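Local coordinates for putative extracellular solute-binding protein (Bordetella bronchiseptica, PDB 4P56) that probably serves as the periplasmic solute-binding component of a TRAP transporter, and holds mandelate in its pocket, at residues P108-G111 / S116-I119; T102-L107 / A330-E335. One frame throughout, in Å; residues are numbered along the deposited sequence.

Contact 1 (P108-G111 / S116-I119); sequences PFSG and SRSI
Arg117 on helix 114-129 reaches across to Ser110 and Gly111 in the loop that leads into that same helix. Its CB leaves the backbone on the side facing the loop, and with CG anti to the backbone N (chi1 -162°) the chain sets off away from the helix. CB, CG and CD serve as an apolar spacer, and the side chain packs on Ile336 of helix 325-340 on its way. A bend at chi3 then turns the planar end towards the loop. Here NH1 donates to Ser110 OG at 2.8 Å, an only slightly bent bond (154°) with the oxygen 16° out of the guanidinium plane. Serine suits the place because its hydroxyl both receives and gives: OG also bonds to the carbonyl of Leu107. The loop therefore folds back onto its own helix in this family 7 solute-binding protein, the arginine linking the loop to the helix. NH1 has a second acceptor in Ala105 O, while NH2 makes a weak bond to Gly231 O. Over one face of the guanidinium lies Gly111, its CA 3.4 Å from Arg117 NH2; with no side chain, glycine lets its CA sit close over the face. Gly111 N is 3.4 Å from the same NH2, but both are donors and no bond joins them. The residue before Arg117, Ser116, bonds through OG to Asp340, the last residue of helix 325-340.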
ATOM      1  N   PRO A 108      13.055  -0.491   1.898  1.00 11.07           N
ATOM      2  CA  PRO A 108      13.627   0.537   1.012  1.00 11.30           C
ATOM      3  C   PRO A 108      14.353  -0.058  -0.202  1.00 17.67           C
ATOM      4  O   PRO A 108      15.016  -1.091  -0.075  1.00 13.11           O
ATOM      5  CB  PRO A 108      14.622   1.261   1.919  1.00 11.76           C
ATOM      6  CG  PRO A 108      14.060   1.077   3.308  1.00 12.80           C
ATOM      7  CD  PRO A 108      13.469  -0.322   3.299  1.00 13.87           C
ATOM      8  N   PHE A 109      14.193   0.586  -1.354  1.00 12.98           N
ATOM      9  CA  PHE A 109      15.016   0.354  -2.561  1.00 14.01           C
ATOM     10  C   PHE A 109      14.831  -1.005  -3.213  1.00 19.54           C
ATOM     11  O   PHE A 109      15.791  -1.595  -3.696  1.00 26.46           O
ATOM     12  CB  PHE A 109      16.507   0.504  -2.238  1.00 15.38           C
ATOM     13  CG  PHE A 109      16.828   1.690  -1.394  1.00 13.13           C
ATOM     14  CD1 PHE A 109      16.182   2.885  -1.578  1.00 16.78           C
ATOM     15  CD2 PHE A 109      17.761   1.579  -0.376  1.00 16.88           C
ATOM     16  CE1 PHE A 109      16.488   3.980  -0.770  1.00 18.43           C
ATOM     17  CE2 PHE A 109      18.059   2.641   0.416  1.00 16.09           C
ATOM     18  CZ  PHE A 109      17.424   3.846   0.231  1.00 19.99           C
ATOM     19  N   SER A 110      13.611  -1.501  -3.218  1.00 20.65           N
ATOM     20  CA  SER A 110      13.383  -2.891  -3.543  1.00 28.38           C
ATOM     21  C   SER A 110      12.443  -3.153  -4.704  1.00 26.41           C
ATOM     22  O   SER A 110      12.169  -4.305  -5.000  1.00 28.12           O
ATOM     23  CB  SER A 110      12.757  -3.557  -2.337  1.00 29.71           C
ATOM     24  OG  SER A 110      11.545  -2.912  -1.999  1.00 25.85           O
ATOM     25  N   GLY A 111      11.894  -2.126  -5.326  1.00 30.06           N
ATOM     26  CA  GLY A 111      10.883  -2.391  -6.342  1.00 31.10           C
ATOM     27  C   GLY A 111      10.492  -1.172  -7.138  1.00 26.27           C
ATOM     28  O   GLY A 111      10.103  -0.156  -6.553  1.00 17.94           O
ATOM     29  N   SER A 116       4.958  -4.849 -10.385  1.00 10.32           N
ATOM     30  CA  SER A 116       5.896  -5.902 -10.000  1.00 13.05           C
ATOM     31  C   SER A 116       5.827  -6.231  -8.493  1.00 14.28           C
ATOM     32  O   SER A 116       5.743  -7.414  -8.099  1.00 11.97           O
ATOM     33  CB  SER A 116       7.321  -5.504 -10.427  1.00 15.32           C
ATOM     34  OG  SER A 116       7.727  -4.372  -9.672  1.00 19.29           O
ATOM     35  N   ARG A 117       5.802  -5.198  -7.653  1.00 14.75           N
ATOM     36  CA  ARG A 117       5.730  -5.397  -6.187  1.00 14.08           C
ATOM     37  C   ARG A 117       4.434  -6.076  -5.730  1.00 13.61           C
ATOM     38  O   ARG A 117       4.455  -6.912  -4.814  1.00  9.74           O
ATOM     39  CB  ARG A 117       5.865  -4.063  -5.467  1.00 13.65           C
ATOM     40  CG  ARG A 117       6.232  -4.188  -4.010  1.00 14.40           C
ATOM     41  CD  ARG A 117       6.175  -2.814  -3.317  1.00  9.52           C
ATOM     42  NE  ARG A 117       7.123  -1.838  -3.829  1.00 11.26           N
ATOM     43  CZ  ARG A 117       8.371  -1.713  -3.379  1.00 22.76           C
ATOM     44  NH1 ARG A 117       8.847  -2.538  -2.448  1.00 28.20           N
ATOM     45  NH2 ARG A 117       9.152  -0.775  -3.866  1.00 21.03           N
ATOM     46  N   SER A 118       3.311  -5.704  -6.343  1.00 13.85           N
ATOM     47  CA  SER A 118       2.028  -6.302  -5.999  1.00  9.50           C
ATOM     48  C   SER A 118       2.034  -7.792  -6.317  1.00 13.75           C
ATOM     49  O   SER A 118       1.646  -8.624  -5.503  1.00  9.32           O
ATOM     50  CB  SER A 118       0.884  -5.654  -6.797  1.00 10.00           C
ATOM     51  OG  SER A 118       0.699  -4.297  -6.445  1.00 10.97           O
ATOM     52  N   ILE A 119       2.443  -8.127  -7.530  1.00 10.58           N
ATOM     53  CA  ILE A 119       2.425  -9.518  -7.958  1.00 10.13           C
ATOM     54  C   ILE A 119       3.362 -10.333  -7.084  1.00  9.41           C
ATOM     55  O   ILE A 119       2.986 -11.389  -6.596  1.00 11.84           O
ATOM     56  CB  ILE A 119       2.819  -9.659  -9.431  1.00 12.28           C
ATOM     57  CG1 ILE A 119       1.689  -9.121 -10.295  1.00 13.09           C
ATOM     58  CG2 ILE A 119       3.072 -11.126  -9.772  1.00 12.82           C
ATOM     59  CD1 ILE A 119       2.103  -8.802 -11.681  1.00 13.84           C
TER

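Contact 2 (T102-L107 / A330-E335); sequences TKFAVL and ASFRAE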
ATOM      1  N   THR A 102       4.059  -8.678   6.415  1.00 10.82           N
ATOM      2  CA  THR A 102       3.999  -8.027   5.099  1.00  9.56           C
ATOM      3  C   THR A 102       5.222  -7.163   4.784  1.00  9.57           C
ATOM      4  O   THR A 102       5.395  -6.733   3.652  1.00  9.31           O
ATOM      5  CB  THR A 102       2.740  -7.149   4.945  1.00  9.24           C
ATOM      6  OG1 THR A 102       2.817  -6.042   5.852  1.00  9.38           O
ATOM      7  CG2 THR A 102       1.485  -7.975   5.197  1.00  9.31           C
ATOM      8  N   LYS A 103       6.053  -6.905   5.778  1.00  9.94           N
ATOM      9  CA  LYS A 103       7.110  -5.919   5.638  1.00 10.01           C
ATOM     10  C   LYS A 103       8.239  -6.323   4.658  1.00 12.27           C
ATOM     11  O   LYS A 103       8.972  -5.465   4.204  1.00 10.16           O
ATOM     12  CB  LYS A 103       7.661  -5.542   7.006  1.00 10.47           C
ATOM     13  CG  LYS A 103       6.705  -4.605   7.786  1.00 16.16           C
ATOM     14  CD  LYS A 103       7.295  -4.130   9.116  1.00 13.21           C
ATOM     15  CE  LYS A 103       6.328  -3.157   9.821  1.00 17.73           C
ATOM     16  NZ  LYS A 103       6.935  -2.542  11.053  1.00 12.25           N
ATOM     17  N   PHE A 104       8.370  -7.609   4.335  1.00 10.31           N
ATOM     18  CA  PHE A 104       9.377  -8.047   3.346  1.00 10.68           C
ATOM     19  C   PHE A 104       9.155  -7.351   2.008  1.00 10.19           C
ATOM     20  O   PHE A 104      10.100  -7.158   1.239  1.00 11.36           O
ATOM     21  CB  PHE A 104       9.299  -9.560   3.127  1.00 14.66           C
ATOM     22  CG  PHE A 104       8.083  -9.987   2.366  1.00 12.23           C
ATOM     23  CD1 PHE A 104       6.894 -10.237   3.027  1.00 10.14           C
ATOM     24  CD2 PHE A 104       8.109 -10.104   0.991  1.00 17.03           C
ATOM     25  CE1 PHE A 104       5.769 -10.607   2.360  1.00 10.45           C
ATOM     26  CE2 PHE A 104       6.954 -10.491   0.284  1.00 13.90           C
ATOM     27  CZ  PHE A 104       5.774 -10.721   0.965  1.00  9.96           C
ATOM     28  N   ALA A 105       7.907  -6.975   1.709  1.00 10.03           N
ATOM     29  CA  ALA A 105       7.539  -6.524   0.362  1.00  9.76           C
ATOM     30  C   ALA A 105       7.714  -5.026   0.148  1.00 14.05           C
ATOM     31  O   ALA A 105       7.536  -4.541  -0.974  1.00 12.27           O
ATOM     32  CB  ALA A 105       6.093  -6.892   0.052  1.00  9.65           C
ATOM     33  N   VAL A 106       8.075  -4.314   1.206  1.00  9.43           N
ATOM     34  CA  VAL A 106       8.016  -2.853   1.195  1.00 10.46           C
ATOM     35  C   VAL A 106       9.295  -2.197   1.733  1.00 12.65           C
ATOM     36  O   VAL A 106       9.309  -1.002   2.048  1.00 12.46           O
ATOM     37  CB  VAL A 106       6.782  -2.322   1.974  1.00  9.06           C
ATOM     38  CG1 VAL A 106       5.534  -2.779   1.310  1.00  8.76           C
ATOM     39  CG2 VAL A 106       6.803  -2.765   3.454  1.00  9.38           C
ATOM     40  N   LEU A 107      10.382  -2.961   1.778  1.00 13.61           N
ATOM     41  CA  LEU A 107      11.641  -2.449   2.289  1.00 13.69           C
ATOM     42  C   LEU A 107      12.175  -1.341   1.372  1.00 10.71           C
ATOM     43  O   LEU A 107      11.801  -1.250   0.213  1.00 12.99           O
ATOM     44  CB  LEU A 107      12.651  -3.581   2.419  1.00 11.11           C
ATOM     45  CG  LEU A 107      12.319  -4.590   3.542  1.00 15.71           C
ATOM     46  CD1 LEU A 107      13.040  -5.904   3.306  1.00 18.29           C
ATOM     47  CD2 LEU A 107      12.709  -4.034   4.897  1.00 14.53           C
ATOM     48  N   ALA A 330      13.784 -14.712  -0.250  1.00 12.79           N
ATOM     49  CA  ALA A 330      14.510 -15.049  -1.458  1.00 13.82           C
ATOM     50  C   ALA A 330      13.558 -15.168  -2.650  1.00 14.12           C
ATOM     51  O   ALA A 330      13.866 -14.754  -3.757  1.00 15.19           O
ATOM     52  CB  ALA A 330      15.278 -16.351  -1.245  1.00 14.15           C
ATOM     53  N   SER A 331      12.386 -15.734  -2.409  1.00 13.45           N
ATOM     54  CA  SER A 331      11.416 -15.907  -3.460  1.00 17.36           C
ATOM     55  C   SER A 331      10.898 -14.553  -3.954  1.00 19.78           C
ATOM     56  O   SER A 331      10.811 -14.292  -5.162  1.00 15.47           O
ATOM     57  CB  SER A 331      10.256 -16.731  -2.915  1.00 15.80           C
ATOM     58  OG  SER A 331       9.310 -17.007  -3.932  1.00 14.43           O
ATOM     59  N   PHE A 332      10.530 -13.701  -3.006  1.00 13.63           N
ATOM     60  CA  PHE A 332      10.062 -12.369  -3.353  1.00 14.14           C
ATOM     61  C   PHE A 332      11.125 -11.619  -4.175  1.00 15.14           C
ATOM     62  O   PHE A 332      10.797 -10.995  -5.160  1.00 16.12           O
ATOM     63  CB  PHE A 332       9.704 -11.569  -2.124  1.00 13.61           C
ATOM     64  CG  PHE A 332       9.464 -10.108  -2.403  1.00 14.45           C
ATOM     65  CD1 PHE A 332       8.239  -9.664  -2.911  1.00 15.10           C
ATOM     66  CD2 PHE A 332      10.447  -9.169  -2.121  1.00 14.91           C
ATOM     67  CE1 PHE A 332       8.015  -8.315  -3.152  1.00 16.12           C
ATOM     68  CE2 PHE A 332      10.222  -7.806  -2.366  1.00 15.97           C
ATOM     69  CZ  PHE A 332       9.007  -7.385  -2.872  1.00 16.53           C
ATOM     70  N   ARG A 333      12.383 -11.671  -3.745  1.00 15.13           N
ATOM     71  CA  ARG A 333      13.438 -10.893  -4.407  1.00 16.37           C
ATOM     72  C   ARG A 333      13.687 -11.386  -5.790  1.00 20.25           C
ATOM     73  O   ARG A 333      13.945 -10.584  -6.701  1.00 19.77           O
ATOM     74  CB  ARG A 333      14.740 -10.915  -3.605  1.00 16.49           C
ATOM     75  CG  ARG A 333      14.597 -10.049  -2.383  1.00 16.04           C
ATOM     76  CD  ARG A 333      15.715 -10.193  -1.387  1.00 19.64           C
ATOM     77  NE  ARG A 333      15.532  -9.117  -0.439  1.00 29.59           N
ATOM     78  CZ  ARG A 333      16.203  -8.966   0.692  1.00 38.01           C
ATOM     79  NH1 ARG A 333      17.132  -9.855   1.052  1.00 34.74           N
ATOM     80  NH2 ARG A 333      15.921  -7.915   1.459  1.00 29.58           N
ATOM     81  N   ALA A 334      13.647 -12.705  -5.958  1.00 17.37           N
ATOM     82  CA  ALA A 334      13.915 -13.278  -7.268  1.00 18.90           C
ATOM     83  C   ALA A 334      12.786 -12.892  -8.199  1.00 19.54           C
ATOM     84  O   ALA A 334      13.003 -12.510  -9.349  1.00 21.19           O
ATOM     85  CB  ALA A 334      14.020 -14.772  -7.179  1.00 18.85           C
ATOM     86  N   GLU A 335      11.571 -12.952  -7.683  1.00 18.49           N
ATOM     87  CA  GLU A 335      10.412 -12.707  -8.530  1.00 19.36           C
ATOM     88  C   GLU A 335      10.281 -11.229  -8.938  1.00 20.09           C
ATOM     89  O   GLU A 335       9.972 -10.920 -10.096  1.00 21.69           O
ATOM     90  CB  GLU A 335       9.146 -13.186  -7.835  1.00 18.40           C
ATOM     91  CG  GLU A 335       7.900 -12.958  -8.677  1.00 19.64           C
ATOM     92  CD  GLU A 335       6.652 -13.536  -8.041  1.00 23.77           C
ATOM     93  OE1 GLU A 335       6.763 -14.157  -6.954  1.00 23.27           O
ATOM     94  OE2 GLU A 335       5.570 -13.374  -8.643  1.00 23.26           O
TER
HETATM   95  O   HOH W   1      12.755  -8.173   0.174  1.00 23.68           O
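The carbonyl oxygen of Phe104 takes a hydrogen bond from a water, Phe104 O to water O 3.0 Å, and the same water accepts a weak one from Arg333 NE, thus bridging the 3-10 segment and helix 325-340. Arg333 is extended from CG to NE, which carries its end past the phenylalanines to the more exposed margin. There NH2 lies 4.0 Å from Leu107 CD1, a van der Waals contact of a methyl with the guanidinium, whose charge is met through NH2 by a salt bridge to Glu311. The buried part is aromatic. Phe104 and Phe332 form a T-shaped pair, planes at 84° and centroids 5.1 Å apart, in which the edge of Phe104 bears on the face of Phe332. Atoms CD2 and CE2 supply that edge, the closest approach being Phe104 CE2 to Phe332 CD1 at 3.5 Å. Phe104 gets there with its CG between the backbone N and the carbonyl carbon (chi1 72°), whereas Phe332 has CG anti to its N and points from the helix towards the loop. Ala105 rests over the face of Phe332 as well: its CA makes a CH-pi contact 4.1 Å from the ring centroid, and its methyl reaches CE1. A residue as small as alanine allows the backbone to approach the ring this closely. Thr124 of helix 114-129 touches both rings. Edge-to-face contact sets the slightly positive C-H rim of Phe104 against the electron-rich face of Phe332, a directional fit that relates the two ring planes, while the water ties the nearby Phe104 carbonyl to Arg333.

Overall arrangement
Contact 2 joins segments 223 residues apart at their closest ends and encloses contact 1, whose segments have four residues between them. The order along the chain is 102-107, 108-111, 116-119 and then, near the C-terminus, 330-335. The first two are consecutive pieces of the loop between strand 87-91 and helix 114-129, so a single connection is held by its own helix on one count and by helix 325-340 on the other. The contact centres lie about 7 Å apart, and Ile119 CG2 packs 3.5 Å from Glu335 OE2. Bound (R)-mandelate is about 11 Å from the side chain of Arg117 and about 13 Å from that of Ala105, and neither residue lines the pocket.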